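Local coordinates for protein polysaccharide deacetylase (Streptococcus pyogenes, PDB 6DQ3) that removes N-acetyl groups from the cell-wall linkage unit of streptococcal rhamnopolysaccharides, as a zinc-dependent member of carbohydrate esterase family 4, at residues Gln42-Lys45 / Tyr50-Ser53. Sequence-based numbering, arbitrary orientation.
Sequences QKMK and YFLS
With CG anti to its own carbonyl carbon (chi1 -61°), Phe51 sends its ring from strand 50-51 to the last turn of helix 34-46, where Met44, whose CG is likewise anti to its carbonyl carbon (chi1 -69°), and Lys45 receive it. The result is a Met-aromatic contact in the NodB-type distorted (beta/alpha) barrel of the carbohydrate esterase 4 family: a short loop joins the helix to the strand, which pairs in parallel with strand 71-77. Met44 SD lies at the ring's edge, 5.4 Å from the centroid of Phe51 and 76° off its normal, and the two side chains cross nearly at right angles. Closer to the helix backbone, Met44 CB approaches Phe51 CZ obliquely at 4.1 Å. Methionine suits this buried place because its flexible, apolar chain also touches Leu12 and Tyr14 of strand 8-14 and Leu224 and Met228 of helix 221-228. The flat, apolar Phe51 ring, suited to burial between helix and sheet, also touches Val72 and Leu74 of strand 71-77. Lysine suits the margin: bent at chi2, Lys45 packs its aliphatic part on Phe51 while its amine makes weak hydrogen bonds to the carbonyls of Tyr94 and Asp95. Lys45 CD meets Phe51 CE2 at 3.9 Å, at the ring's edge and in its plane.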
loop_
_atom_site.group_PDB
_atom_site.type_symbol
_atom_site.label_atom_id
_atom_site.label_comp_id
_atom_site.label_asym_id
_atom_site.label_seq_id
_atom_site.Cartn_x
_atom_site.Cartn_y
_atom_site.Cartn_z
ATOM N N GLN A 42 0.125 -0.021 18.011
ATOM C CA GLN A 42 -0.455 0.083 19.341
ATOM C C GLN A 42 -1.073 1.459 19.562
ATOM O O GLN A 42 -2.191 1.575 20.075
ATOM C CB GLN A 42 0.611 -0.199 20.398
ATOM C CG GLN A 42 0.112 -0.092 21.827
ATOM C CD GLN A 42 1.240 -0.200 22.839
ATOM O OE1 GLN A 42 2.413 -0.063 22.493
ATOM N NE2 GLN A 42 0.890 -0.447 24.095
ATOM N N LYS A 43 -0.355 2.516 19.175
ATOM C CA LYS A 43 -0.850 3.871 19.402
ATOM C C LYS A 43 -2.060 4.174 18.523
ATOM O O LYS A 43 -3.007 4.833 18.971
ATOM C CB LYS A 43 0.274 4.877 19.157
ATOM C CG LYS A 43 -0.054 6.308 19.533
ATOM C CD LYS A 43 -0.144 6.513 21.034
ATOM C CE LYS A 43 -0.698 7.894 21.339
ATOM N NZ LYS A 43 -0.529 8.270 22.770
ATOM N N MET A 44 -2.054 3.705 17.273
ATOM C CA MET A 44 -3.232 3.873 16.427
ATOM C C MET A 44 -4.436 3.156 17.023
ATOM O O MET A 44 -5.551 3.692 17.023
ATOM C CB MET A 44 -2.952 3.355 15.018
ATOM C CG MET A 44 -1.963 4.194 14.230
ATOM S SD MET A 44 -1.717 3.559 12.565
ATOM C CE MET A 44 0.074 3.538 12.479
ATOM N N LYS A 45 -4.233 1.940 17.537
ATOM C CA LYS A 45 -5.337 1.184 18.116
ATOM C C LYS A 45 -5.891 1.892 19.346
ATOM O O LYS A 45 -7.110 2.043 19.496
ATOM C CB LYS A 45 -4.867 -0.229 18.466
ATOM C CG LYS A 45 -5.990 -1.248 18.638
ATOM C CD LYS A 45 -6.596 -1.617 17.283
ATOM C CE LYS A 45 -7.625 -2.739 17.390
ATOM N NZ LYS A 45 -8.216 -3.061 16.057
ATOM N N TYR A 50 -9.681 3.079 12.840
ATOM C CA TYR A 50 -10.291 2.043 12.015
ATOM C C TYR A 50 -9.388 1.806 10.810
ATOM O O TYR A 50 -9.034 2.752 10.100
ATOM C CB TYR A 50 -11.691 2.505 11.588
ATOM C CG TYR A 50 -12.509 1.542 10.757
ATOM C CD1 TYR A 50 -12.213 1.319 9.418
ATOM C CD2 TYR A 50 -13.609 0.891 11.301
ATOM C CE1 TYR A 50 -12.971 0.442 8.654
ATOM C CE2 TYR A 50 -14.373 0.020 10.545
ATOM C CZ TYR A 50 -14.050 -0.202 9.223
ATOM O OH TYR A 50 -14.816 -1.070 8.477
ATOM N N PHE A 51 -9.002 0.551 10.592
ATOM C CA PHE A 51 -8.056 0.198 9.540
ATOM C C PHE A 51 -8.813 -0.197 8.276
ATOM O O PHE A 51 -9.561 -1.180 8.273
ATOM C CB PHE A 51 -7.145 -0.937 10.010
ATOM C CG PHE A 51 -6.325 -0.583 11.219
ATOM C CD1 PHE A 51 -5.148 0.132 11.081
ATOM C CD2 PHE A 51 -6.727 -0.967 12.489
ATOM C CE1 PHE A 51 -4.396 0.474 12.184
ATOM C CE2 PHE A 51 -5.972 -0.634 13.599
ATOM C CZ PHE A 51 -4.807 0.086 13.447
ATOM N N LEU A 52 -8.600 0.555 7.203
ATOM C CA LEU A 52 -9.418 0.427 6.010
ATOM C C LEU A 52 -8.848 -0.573 5.011
ATOM O O LEU A 52 -7.634 -0.756 4.904
ATOM C CB LEU A 52 -9.553 1.786 5.322
ATOM C CG LEU A 52 -10.041 2.954 6.175
ATOM C CD1 LEU A 52 -9.657 4.269 5.507
ATOM C CD2 LEU A 52 -11.538 2.854 6.384
ATOM N N SER A 53 -9.759 -1.215 4.262
ATOM C CA SER A 53 -9.437 -1.950 3.049
ATOM C C SER A 53 -9.504 -1.019 1.843
ATOM O O SER A 53 -10.095 0.065 1.916
ATOM C CB SER A 53 -10.420 -3.097 2.852
ATOM O OG SER A 53 -11.681 -2.590 2.443
#